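Local coordinates for beta-fructofuranosidase, insoluble isoenzyme CWINV1 (Arabidopsis thaliana, PDB 2OXB), which hydrolyses sucrose and 1-kestose, and less readily neokestose and levan, releasing terminal beta-D-fructofuranoside residues at the plant cell wall, at residues Glu336-Lys341 / Asn532-Ser537; Gln366-Val371 / Asn527-Asn532; Ala381-Pro386 / Ile429-Gln434; Thr389-Ile394 / Gly462-Ile467. The protein carries 1 engineered substitution. One frame throughout, in Å; residues are numbered along the deposited sequence.

Contact 1. Residues Glu336-Lys341 / Asn532-Ser537; sequences ERLRTK and NSAQIS
Leu338 and Asn532 meet where the chain passes between the two domains of the family 32 fold, the beta-propeller and the C-terminal beta-sandwich. Residues 336-341 lie in the loop that follows strand 327-331 and leads into strand 344-351, the first strand of the sandwich, while residues 532-537 form the tail that leaves its last strand. A backbone bond joins them: Asn532 N donates to Leu338 O at 2.7 Å, the donor lying in the carbonyl plane with an N-H...O angle of 146°. The isobutyl group of Leu338 then follows the tail. With CG anti to its carbonyl carbon (chi1 -59°), the side chain runs along the Asn532-Ala534 backbone, so that CB passes Asn532 O at 3.7 Å and CD2 lies 3.4 Å from Ser533 O. Beyond it, the methyl carbon CB of Ala534 sits against both branches of the fork, 3.8 Å from Leu338 CD2 and 4.1 Å from Leu338 CD1.

Other parts of both domains surround this small apolar patch. Leu338 also packs on Phe8, Ile57 and Met531, and the tail is tied to the N-terminal region by backbone bonds between Ala534 and Gly7 and between Gln535 and Trp59. Thr340, still in the loop, bonds through its backbone to Ser530 at the end of strand 521-530, and its OG1 makes a weak hydrogen bond to Ser530 O. At this more exposed end the side chains of Thr340 and Asn532 cross at about a right angle, with Thr340 OG1 3.7 Å from Asn532 ND2.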
# COMPACT_ATOMS: atom_id res chain seq x y z
N GLU A 336 7.93 -15.32 -3.74
CA GLU A 336 8.53 -16.38 -2.94
C GLU A 336 9.56 -17.18 -3.74
O GLU A 336 9.98 -18.27 -3.33
CB GLU A 336 7.44 -17.30 -2.43
CG GLU A 336 6.21 -16.56 -1.94
CD GLU A 336 5.07 -17.49 -1.62
OE1 GLU A 336 5.24 -18.34 -0.71
OE2 GLU A 336 4.00 -17.38 -2.27
N ARG A 337 9.95 -16.65 -4.90
CA ARG A 337 10.94 -17.30 -5.75
C ARG A 337 12.33 -16.86 -5.31
O ARG A 337 13.33 -17.52 -5.59
CB ARG A 337 10.70 -16.90 -7.20
CG ARG A 337 9.36 -17.36 -7.72
CD ARG A 337 9.14 -16.94 -9.14
NE ARG A 337 7.80 -17.29 -9.59
CZ ARG A 337 7.32 -16.95 -10.79
NH1 ARG A 337 8.08 -16.25 -11.63
NH2 ARG A 337 6.09 -17.31 -11.14
N LEU A 338 12.38 -15.74 -4.61
CA LEU A 338 13.63 -15.18 -4.11
C LEU A 338 14.02 -15.90 -2.82
O LEU A 338 15.00 -15.54 -2.16
CB LEU A 338 13.45 -13.67 -3.85
CG LEU A 338 13.03 -12.75 -5.00
CD1 LEU A 338 12.50 -11.43 -4.46
CD2 LEU A 338 14.21 -12.50 -5.90
N ARG A 339 13.25 -16.92 -2.46
CA ARG A 339 13.52 -17.69 -1.24
C ARG A 339 14.68 -18.67 -1.40
O ARG A 339 14.68 -19.49 -2.31
CB ARG A 339 12.27 -18.47 -0.85
CG ARG A 339 11.10 -17.62 -0.43
CD ARG A 339 9.94 -18.50 -0.06
NE ARG A 339 8.82 -17.71 0.45
CZ ARG A 339 7.65 -18.21 0.82
NH1 ARG A 339 7.42 -19.52 0.75
NH2 ARG A 339 6.71 -17.40 1.27
N THR A 340 15.65 -18.60 -0.49
CA THR A 340 16.81 -19.49 -0.54
C THR A 340 16.38 -20.94 -0.57
O THR A 340 15.46 -21.34 0.14
CB THR A 340 17.76 -19.32 0.68
OG1 THR A 340 18.50 -18.10 0.57
CG2 THR A 340 18.74 -20.49 0.76
N LYS A 341 17.05 -21.72 -1.42
CA LYS A 341 16.75 -23.14 -1.56
C LYS A 341 16.69 -23.79 -0.18
O LYS A 341 15.99 -24.78 0.02
CB LYS A 341 17.82 -23.84 -2.42
CG LYS A 341 17.62 -23.67 -3.93
CD LYS A 341 18.47 -24.68 -4.72
CE LYS A 341 18.03 -24.78 -6.19
NZ LYS A 341 18.80 -25.82 -6.94
N ASN A 532 17.18 -14.08 -1.70
CA ASN A 532 18.16 -13.64 -2.69
C ASN A 532 17.70 -12.31 -3.26
O ASN A 532 16.56 -11.89 -3.07
CB ASN A 532 18.25 -14.65 -3.84
CG ASN A 532 18.74 -16.00 -3.39
OD1 ASN A 532 18.49 -17.01 -4.05
ND2 ASN A 532 19.46 -16.03 -2.28
N SER A 533 18.60 -11.66 -3.98
CA SER A 533 18.31 -10.37 -4.58
C SER A 533 17.47 -10.45 -5.83
O SER A 533 17.44 -11.47 -6.53
CB SER A 533 19.62 -9.63 -4.89
OG SER A 533 20.27 -9.25 -3.69
N ALA A 534 16.76 -9.36 -6.11
CA ALA A 534 15.93 -9.28 -7.29
C ALA A 534 16.58 -8.21 -8.16
O ALA A 534 17.10 -7.22 -7.65
CB ALA A 534 14.51 -8.90 -6.91
N GLN A 535 16.56 -8.43 -9.47
CA GLN A 535 17.16 -7.50 -10.43
C GLN A 535 16.33 -6.23 -10.57
O GLN A 535 15.44 -6.14 -11.41
CB GLN A 535 17.33 -8.19 -11.79
CG GLN A 535 17.76 -9.65 -11.67
CD GLN A 535 18.51 -10.17 -12.88
OE1 GLN A 535 18.92 -11.33 -12.91
NE2 GLN A 535 18.70 -9.31 -13.88
N ILE A 536 16.66 -5.24 -9.73
CA ILE A 536 15.97 -3.96 -9.72
C ILE A 536 16.82 -2.84 -10.34
O ILE A 536 18.03 -2.78 -10.13
CB ILE A 536 15.58 -3.53 -8.26
CG1 ILE A 536 16.82 -3.60 -7.35
CG2 ILE A 536 14.45 -4.40 -7.74
CD1 ILE A 536 16.60 -3.10 -5.92
N SER A 537 16.16 -1.97 -11.11
CA SER A 537 16.79 -0.83 -11.77
C SER A 537 15.70 0.09 -12.34
O SER A 537 15.82 1.31 -12.28
CB SER A 537 17.72 -1.29 -12.91
OG SER A 537 18.92 -1.85 -12.41

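Contact 2. Residues Gln366-Val371 / Asn527-Asn532; sequences QADVEV and NAWSMN
Asp368 and Trp529 face each other as a hydrogen-bonded antiparallel pair, their side chains emerging on the same side of the sheet. Trp529 N donates to Asp368 O at 2.9 Å with an angle of 164°; the return bond, from Asp368 N to Trp529 O, completes the pair, although the position of that acceptor is less certain. The acid then lies alongside the indole. Its CB is at the ring edge, in plane, 3.7 Å from Trp529 CE3. Because CG stands anti to the backbone N (chi1 -172°), the carboxylate follows the benzo edge: Asp368 CG also lies beside Trp529 CE3, and OD1 comes within 3.8 Å of Trp529 CZ3. Carboxylate and ring planes are 83° apart. At the tip, OD2 turns to two cations, forming salt bridges with Arg476 and Arg339, a double pairing that would favour the charged form of the acid. Arg339 also makes a cation-pi contact with the Trp529 ring, so acid, arginine and indole form one cluster.

Glu370 reaches the same indole from farther along this face, its OE1 lying in the ring plane 3.6 Å from Trp529 CZ3. Asn527 N donates to Glu370 O at 2.9 Å. Beyond the regular pairs the backbone bond from Met531 N to Gln366 O is weak, and the extended Gln366 side chain adds another, NE2 to Met531 O, while OE1 bonds to His481. On the reverse face Val369 and Val371 pack on Leu411 of the other sheet. A charged aromatic face and an aliphatic one, set on neighbouring antiparallel strands 367-374 and 521-530, are the two sides of a beta-sandwich layer.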
# COMPACT_ATOMS: atom_id res chain seq x y z
N GLN A 366 17.38 -9.89 5.20
CA GLN A 366 16.79 -9.99 3.86
C GLN A 366 16.05 -11.32 3.70
O GLN A 366 16.34 -12.10 2.80
CB GLN A 366 17.91 -9.89 2.82
CG GLN A 366 17.44 -9.46 1.43
CD GLN A 366 18.59 -9.31 0.44
OE1 GLN A 366 19.49 -8.49 0.65
NE2 GLN A 366 18.57 -10.10 -0.63
N ALA A 367 15.06 -11.54 4.56
CA ALA A 367 14.31 -12.79 4.54
C ALA A 367 12.80 -12.69 4.65
O ALA A 367 12.24 -11.62 4.84
CB ALA A 367 14.84 -13.70 5.66
N ASP A 368 12.15 -13.84 4.55
CA ASP A 368 10.70 -13.93 4.65
C ASP A 368 10.39 -14.67 5.95
O ASP A 368 10.70 -15.86 6.10
CB ASP A 368 10.15 -14.74 3.47
CG ASP A 368 8.64 -14.72 3.39
OD1 ASP A 368 7.98 -14.78 4.45
OD2 ASP A 368 8.09 -14.66 2.27
N VAL A 369 9.79 -13.96 6.91
CA VAL A 369 9.46 -14.60 8.18
C VAL A 369 8.01 -15.03 8.16
O VAL A 369 7.21 -14.48 7.41
CB VAL A 369 9.65 -13.65 9.38
CG1 VAL A 369 9.64 -14.46 10.67
CG2 VAL A 369 10.94 -12.86 9.22
N GLU A 370 7.66 -16.01 8.97
CA GLU A 370 6.29 -16.48 9.01
C GLU A 370 6.09 -17.38 10.25
O GLU A 370 6.75 -18.40 10.39
CB GLU A 370 5.97 -17.22 7.70
CG GLU A 370 4.50 -17.47 7.46
CD GLU A 370 4.21 -17.94 6.04
OE1 GLU A 370 4.73 -17.32 5.09
OE2 GLU A 370 3.45 -18.93 5.88
N VAL A 371 5.19 -16.97 11.14
CA VAL A 371 4.93 -17.71 12.38
C VAL A 371 3.45 -18.04 12.53
O VAL A 371 2.58 -17.41 11.94
CB VAL A 371 5.35 -16.89 13.64
CG1 VAL A 371 5.51 -17.80 14.84
CG2 VAL A 371 6.62 -16.11 13.36
N ASN A 527 8.67 -20.53 9.90
CA ASN A 527 9.60 -20.70 8.80
C ASN A 527 10.20 -19.37 8.36
O ASN A 527 9.50 -18.41 8.03
CB ASN A 527 8.91 -21.38 7.60
CG ASN A 527 8.54 -22.83 7.87
OD1 ASN A 527 8.24 -23.59 6.95
ND2 ASN A 527 8.55 -23.22 9.14
N ALA A 528 11.52 -19.33 8.38
CA ALA A 528 12.28 -18.16 7.98
C ALA A 528 13.04 -18.57 6.72
O ALA A 528 13.79 -19.55 6.72
CB ALA A 528 13.25 -17.77 9.08
N TRP A 529 12.84 -17.82 5.64
CA TRP A 529 13.54 -18.13 4.41
C TRP A 529 14.44 -16.98 4.02
O TRP A 529 13.99 -15.84 3.95
CB TRP A 529 12.54 -18.37 3.27
CG TRP A 529 11.60 -19.49 3.53
CD1 TRP A 529 11.90 -20.82 3.57
CD2 TRP A 529 10.20 -19.39 3.77
NE1 TRP A 529 10.77 -21.55 3.82
CE2 TRP A 529 9.71 -20.69 3.95
CE3 TRP A 529 9.31 -18.31 3.85
CZ2 TRP A 529 8.36 -20.96 4.21
CZ3 TRP A 529 7.97 -18.57 4.11
CH2 TRP A 529 7.51 -19.89 4.29
N SER A 530 15.72 -17.27 3.79
CA SER A 530 16.65 -16.23 3.37
C SER A 530 16.14 -15.79 2.00
O SER A 530 15.52 -16.59 1.29
CB SER A 530 18.07 -16.78 3.26
OG SER A 530 18.69 -16.89 4.54
N MET A 531 16.38 -14.54 1.63
CA MET A 531 15.90 -14.02 0.35
C MET A 531 16.99 -13.44 -0.55
O MET A 531 17.63 -12.43 -0.21
CB MET A 531 14.85 -12.93 0.58
CG MET A 531 13.54 -13.40 1.21
SD MET A 531 12.39 -14.11 0.01
CE MET A 531 11.83 -12.64 -0.85
N ASN A 532 17.18 -14.08 -1.70
CA ASN A 532 18.16 -13.64 -2.69
C ASN A 532 17.70 -12.31 -3.26
O ASN A 532 16.56 -11.89 -3.07
CB ASN A 532 18.25 -14.65 -3.84
CG ASN A 532 18.74 -16.00 -3.39
OD1 ASN A 532 18.49 -17.01 -4.05
ND2 ASN A 532 19.46 -16.03 -2.28

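Contact 3. Residues Ala381-Pro386 / Ile429-Gln434; sequences ADVIEP and IFKARQ
A short parallel pairing in the C-terminal beta-sandwich brings Val383 beside Lys431, where strand 382-383 lies along the end of strand 423-431. Residue Ile429 is still bonded to Leu406 of strand 406-415; two residues on, Lys431 N donates instead to Asp382 O at 2.6 Å, in the carbonyl plane. The following bond, from Ile384 N to Lys431 O, is weak at 3.5 Å, and the two chains soon diverge.

Side chains fill in around this sparse bonding. The CB of Asp382 meets the Phe430 ring at its edge, 3.3 Å from CD1, and the carboxylate is nearly coplanar with the ring, its OD1 turned to a weak hydrogen bond with Gly405 N. On the CD2 side the CG2 branch of Ile384 packs against Phe430 CB at 3.4 Å. The chi1 of 41° places CG1 of this isoleucine between its own N and carbonyl carbon, and from there the ethyl arm reaches over Lys431 O toward Ala432 O. On the other face of the pairing the extended lysine runs past Ala381, with CE 3.2 Å from Ala381 O, and its NZ makes a weak hydrogen bond to Glu379 O. At the exposed end Ile384 CD1 touches the edge of the Arg433 guanidinium, where a water donates to Ile384 O at 3.2 Å and weakly accepts from Arg433 NH2.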
# COMPACT_ATOMS: atom_id res chain seq x y z
N ALA A 381 -6.74 -13.93 29.00
CA ALA A 381 -6.64 -12.62 28.35
C ALA A 381 -7.28 -11.51 29.18
O ALA A 381 -8.29 -11.72 29.86
CB ALA A 381 -7.26 -12.66 26.96
N ASP A 382 -6.67 -10.34 29.15
CA ASP A 382 -7.18 -9.20 29.89
C ASP A 382 -8.39 -8.61 29.18
O ASP A 382 -8.62 -8.90 28.01
CB ASP A 382 -6.10 -8.12 30.03
CG ASP A 382 -5.13 -8.39 31.16
OD1 ASP A 382 -3.99 -7.91 31.05
OD2 ASP A 382 -5.49 -9.06 32.14
N VAL A 383 -9.15 -7.79 29.89
CA VAL A 383 -10.32 -7.12 29.32
C VAL A 383 -9.95 -5.66 29.05
O VAL A 383 -9.58 -4.92 29.97
CB VAL A 383 -11.53 -7.15 30.28
CG1 VAL A 383 -12.69 -6.41 29.66
CG2 VAL A 383 -11.93 -8.60 30.57
N ILE A 384 -10.03 -5.27 27.77
CA ILE A 384 -9.69 -3.91 27.34
C ILE A 384 -10.39 -2.80 28.12
O ILE A 384 -11.55 -2.92 28.49
CB ILE A 384 -9.98 -3.70 25.79
CG1 ILE A 384 -11.30 -4.35 25.38
CG2 ILE A 384 -8.82 -4.23 24.95
CD1 ILE A 384 -12.50 -3.46 25.56
N GLU A 385 -9.66 -1.73 28.38
CA GLU A 385 -10.24 -0.61 29.11
C GLU A 385 -11.00 0.19 28.02
O GLU A 385 -10.60 0.17 26.85
CB GLU A 385 -9.12 0.22 29.78
CG GLU A 385 -9.54 1.13 30.97
CD GLU A 385 -9.32 0.50 32.37
OE1 GLU A 385 -8.26 -0.13 32.60
OE2 GLU A 385 -10.19 0.67 33.24
N PRO A 386 -12.11 0.85 28.39
CA PRO A 386 -12.93 1.65 27.46
C PRO A 386 -12.17 2.49 26.43
O PRO A 386 -12.21 2.21 25.23
CB PRO A 386 -13.77 2.51 28.41
CG PRO A 386 -14.01 1.57 29.55
CD PRO A 386 -12.66 0.91 29.76
N ILE A 429 -3.67 -10.03 23.04
CA ILE A 429 -5.07 -10.45 23.05
C ILE A 429 -5.81 -9.99 24.31
O ILE A 429 -5.33 -10.17 25.42
CB ILE A 429 -5.23 -12.00 22.97
CG1 ILE A 429 -4.47 -12.58 21.76
CG2 ILE A 429 -6.70 -12.37 22.92
CD1 ILE A 429 -4.96 -12.10 20.42
N PHE A 430 -6.98 -9.43 24.10
CA PHE A 430 -7.81 -8.98 25.20
C PHE A 430 -9.23 -9.41 24.89
O PHE A 430 -9.53 -9.86 23.78
CB PHE A 430 -7.73 -7.47 25.35
CG PHE A 430 -6.36 -6.96 25.68
CD1 PHE A 430 -5.71 -7.38 26.84
CD2 PHE A 430 -5.70 -6.08 24.82
CE1 PHE A 430 -4.44 -6.92 27.15
CE2 PHE A 430 -4.43 -5.62 25.12
CZ PHE A 430 -3.79 -6.04 26.29
N LYS A 431 -10.11 -9.27 25.88
CA LYS A 431 -11.51 -9.64 25.72
C LYS A 431 -12.31 -8.39 25.37
O LYS A 431 -12.16 -7.35 26.01
CB LYS A 431 -12.06 -10.25 27.02
CG LYS A 431 -11.17 -11.35 27.61
CD LYS A 431 -11.90 -12.15 28.69
CE LYS A 431 -11.02 -13.25 29.27
NZ LYS A 431 -11.73 -14.12 30.26
N ALA A 432 -13.14 -8.48 24.34
CA ALA A 432 -13.96 -7.35 23.93
C ALA A 432 -14.82 -6.91 25.11
O ALA A 432 -14.92 -5.72 25.41
CB ALA A 432 -14.83 -7.72 22.74
N ARG A 433 -15.44 -7.88 25.78
CA ARG A 433 -16.29 -7.65 26.94
C ARG A 433 -15.80 -8.53 28.08
O ARG A 433 -14.69 -8.33 28.57
CB ARG A 433 -17.74 -7.97 26.60
CG ARG A 433 -18.31 -7.09 25.52
CD ARG A 433 -18.50 -5.65 26.00
NE ARG A 433 -17.26 -4.90 26.18
CZ ARG A 433 -16.75 -4.55 27.37
NH1 ARG A 433 -17.36 -4.90 28.49
NH2 ARG A 433 -15.65 -3.81 27.43
N GLN A 434 -16.62 -9.49 28.52
CA GLN A 434 -16.21 -10.41 29.59
C GLN A 434 -16.87 -11.77 29.47
O GLN A 434 -16.24 -12.80 29.75
CB GLN A 434 -16.53 -9.86 31.00
CG GLN A 434 -15.93 -10.74 32.12
CD GLN A 434 -16.43 -10.38 33.51
OE1 GLN A 434 -17.63 -10.47 33.79
NE2 GLN A 434 -15.51 -9.97 34.38
O HOH W 1 -14.19 -2.77 30.23

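Contact 4. Residues Thr389-Ile394 / Gly462-Ile467; sequences TDPQLI and GAFVDI
Pro391 lies over the face of the Phe464 ring, where the first turn of helix 391-397 settles on strand 461-465. Its CG is 3.5 Å from the ring centroid and 23° off the ring normal, a CH-pi contact displaced toward the CD1-CE1 side. At the rim of the same ring, in its plane, Thr389 O approaches Phe464 CE1 at 3.1 Å. The phenyl group is thus met by aliphatic carbon on one face and by a carbonyl oxygen at one edge. The chi1 of -69° turns the Phe464 side chain back toward the helix start, and the ring also packs on Val440 and Leu442 of the neighbouring strand.

The backbones lie against each other at Gly462, which has no side chain to intervene between its CA and that of Gln392, while Pro391 CB reaches Ala463 N. Internally the turn is fixed by Asp390 at the N-cap, whose OD1 accepts from Leu393 N at 2.8 Å. Farther along the helix, Cys395 is in disulfide linkage with Cys444 of strand 439-446, the sheet neighbour of strand 461-465.

The solvent side is looser. Leu393 is exposed and makes no contact with residues 462-467. The Gln392 side chain meets Gly462 N through CB and CG, beside the closer approach of its own CA; its far end leads away, and the side chain packs on Arg268 and is about 9 Å from a bound N-acetylglucosamine. No hydrogen bond passes between residues 389-394 and 462-467. Between these two segments the contact is van der Waals and CH-pi in character, polar capping is confined to the helix, and the covalent tie is the nearby disulfide.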
# COMPACT_ATOMS: atom_id res chain seq x y z
N THR A 389 -9.38 2.60 21.92
CA THR A 389 -10.12 2.39 20.67
C THR A 389 -9.24 2.51 19.43
O THR A 389 -9.47 1.84 18.43
CB THR A 389 -11.26 3.42 20.55
OG1 THR A 389 -10.68 4.72 20.41
CG2 THR A 389 -12.15 3.38 21.78
N ASP A 390 -8.24 3.38 19.49
CA ASP A 390 -7.32 3.57 18.36
C ASP A 390 -6.16 2.59 18.53
O ASP A 390 -5.41 2.68 19.50
CB ASP A 390 -6.81 5.01 18.34
CG ASP A 390 -5.81 5.27 17.23
OD1 ASP A 390 -4.81 4.53 17.15
OD2 ASP A 390 -6.01 6.20 16.43
N PRO A 391 -5.99 1.66 17.57
CA PRO A 391 -4.93 0.64 17.58
C PRO A 391 -3.58 1.29 17.84
O PRO A 391 -2.92 1.02 18.85
CB PRO A 391 -5.00 0.04 16.17
CG PRO A 391 -6.41 0.27 15.76
CD PRO A 391 -6.70 1.66 16.28
N GLN A 392 -3.18 2.15 16.90
CA GLN A 392 -1.93 2.90 16.95
C GLN A 392 -1.67 3.46 18.37
O GLN A 392 -0.60 3.24 18.94
CB GLN A 392 -2.01 4.05 15.92
CG GLN A 392 -0.76 4.92 15.75
CD GLN A 392 -0.95 6.08 14.77
OE1 GLN A 392 -0.03 6.85 14.52
NE2 GLN A 392 -2.16 6.22 14.23
N LEU A 393 -2.66 4.14 18.93
CA LEU A 393 -2.60 4.76 20.25
C LEU A 393 -2.29 3.79 21.37
O LEU A 393 -1.57 4.12 22.33
CB LEU A 393 -3.92 5.44 20.58
CG LEU A 393 -3.87 6.85 21.18
CD1 LEU A 393 -3.60 7.84 20.05
CD2 LEU A 393 -5.19 7.16 21.87
N ILE A 394 -2.84 2.59 21.29
CA ILE A 394 -2.60 1.63 22.34
C ILE A 394 -1.18 1.11 22.27
O ILE A 394 -0.54 0.93 23.30
CB ILE A 394 -3.57 0.44 22.28
CG1 ILE A 394 -4.96 0.90 21.86
CG2 ILE A 394 -3.62 -0.22 23.63
CD1 ILE A 394 -5.51 2.02 22.73
N GLY A 462 -0.07 1.03 14.95
CA GLY A 462 -0.93 0.02 15.55
C GLY A 462 -2.09 -0.44 14.67
O GLY A 462 -2.48 0.27 13.73
N ALA A 463 -2.62 -1.63 14.96
CA ALA A 463 -3.76 -2.21 14.22
C ALA A 463 -4.48 -3.38 14.93
O ALA A 463 -3.94 -4.03 15.83
CB ALA A 463 -3.31 -2.65 12.83
N PHE A 464 -5.74 -3.59 14.54
CA PHE A 464 -6.58 -4.65 15.09
C PHE A 464 -6.67 -5.74 14.01
O PHE A 464 -6.63 -5.44 12.82
CB PHE A 464 -7.98 -4.11 15.41
CG PHE A 464 -8.02 -3.15 16.56
CD1 PHE A 464 -8.80 -1.99 16.50
CD2 PHE A 464 -7.27 -3.40 17.72
CE1 PHE A 464 -8.83 -1.08 17.58
CE2 PHE A 464 -7.28 -2.50 18.80
CZ PHE A 464 -8.07 -1.34 18.73
N VAL A 465 -6.80 -6.99 14.43
CA VAL A 465 -6.89 -8.09 13.47
C VAL A 465 -8.16 -8.91 13.69
O VAL A 465 -8.36 -9.51 14.75
CB VAL A 465 -5.64 -9.00 13.58
CG1 VAL A 465 -5.52 -9.89 12.37
CG2 VAL A 465 -4.39 -8.14 13.72
N ASP A 466 -9.03 -8.93 12.68
CA ASP A 466 -10.27 -9.67 12.76
C ASP A 466 -10.06 -11.15 12.50
O ASP A 466 -10.39 -11.68 11.44
CB ASP A 466 -11.32 -9.14 11.79
CG ASP A 466 -12.72 -9.66 12.11
OD1 ASP A 466 -13.21 -9.40 13.24
OD2 ASP A 466 -13.33 -10.32 11.24
N ILE A 467 -9.49 -11.81 13.50
CA ILE A 467 -9.23 -13.23 13.44
C ILE A 467 -9.79 -13.76 14.72
O ILE A 467 -10.12 -12.99 15.62
CB ILE A 467 -7.72 -13.53 13.41
CG1 ILE A 467 -7.02 -12.72 14.51
CG2 ILE A 467 -7.16 -13.23 12.02
CD1 ILE A 467 -5.51 -12.83 14.50

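Contacts 1 and 2 adjoin and share Asn532, their centres 11 Å apart: one joins the chain entering the sandwich to its departing tail, the other pairs the strands just inside. Contacts 3 and 4, 13 Å apart between centres, reach the sandwich's other sheet, and their segments alternate along the chain. Contact 2 has one exposed residue among eleven touching, whereas contact 3, nearer the surface, has three among nine. Regular antiparallel bonding and ionic partners mark contact 2; contact 1 has a single cross-segment hydrogen bond beside an apolar patch. Contact 3 has sparse parallel bonding and a bridging water, and contact 4 has no hydrogen bond between its segments. All lie away from the substrate site.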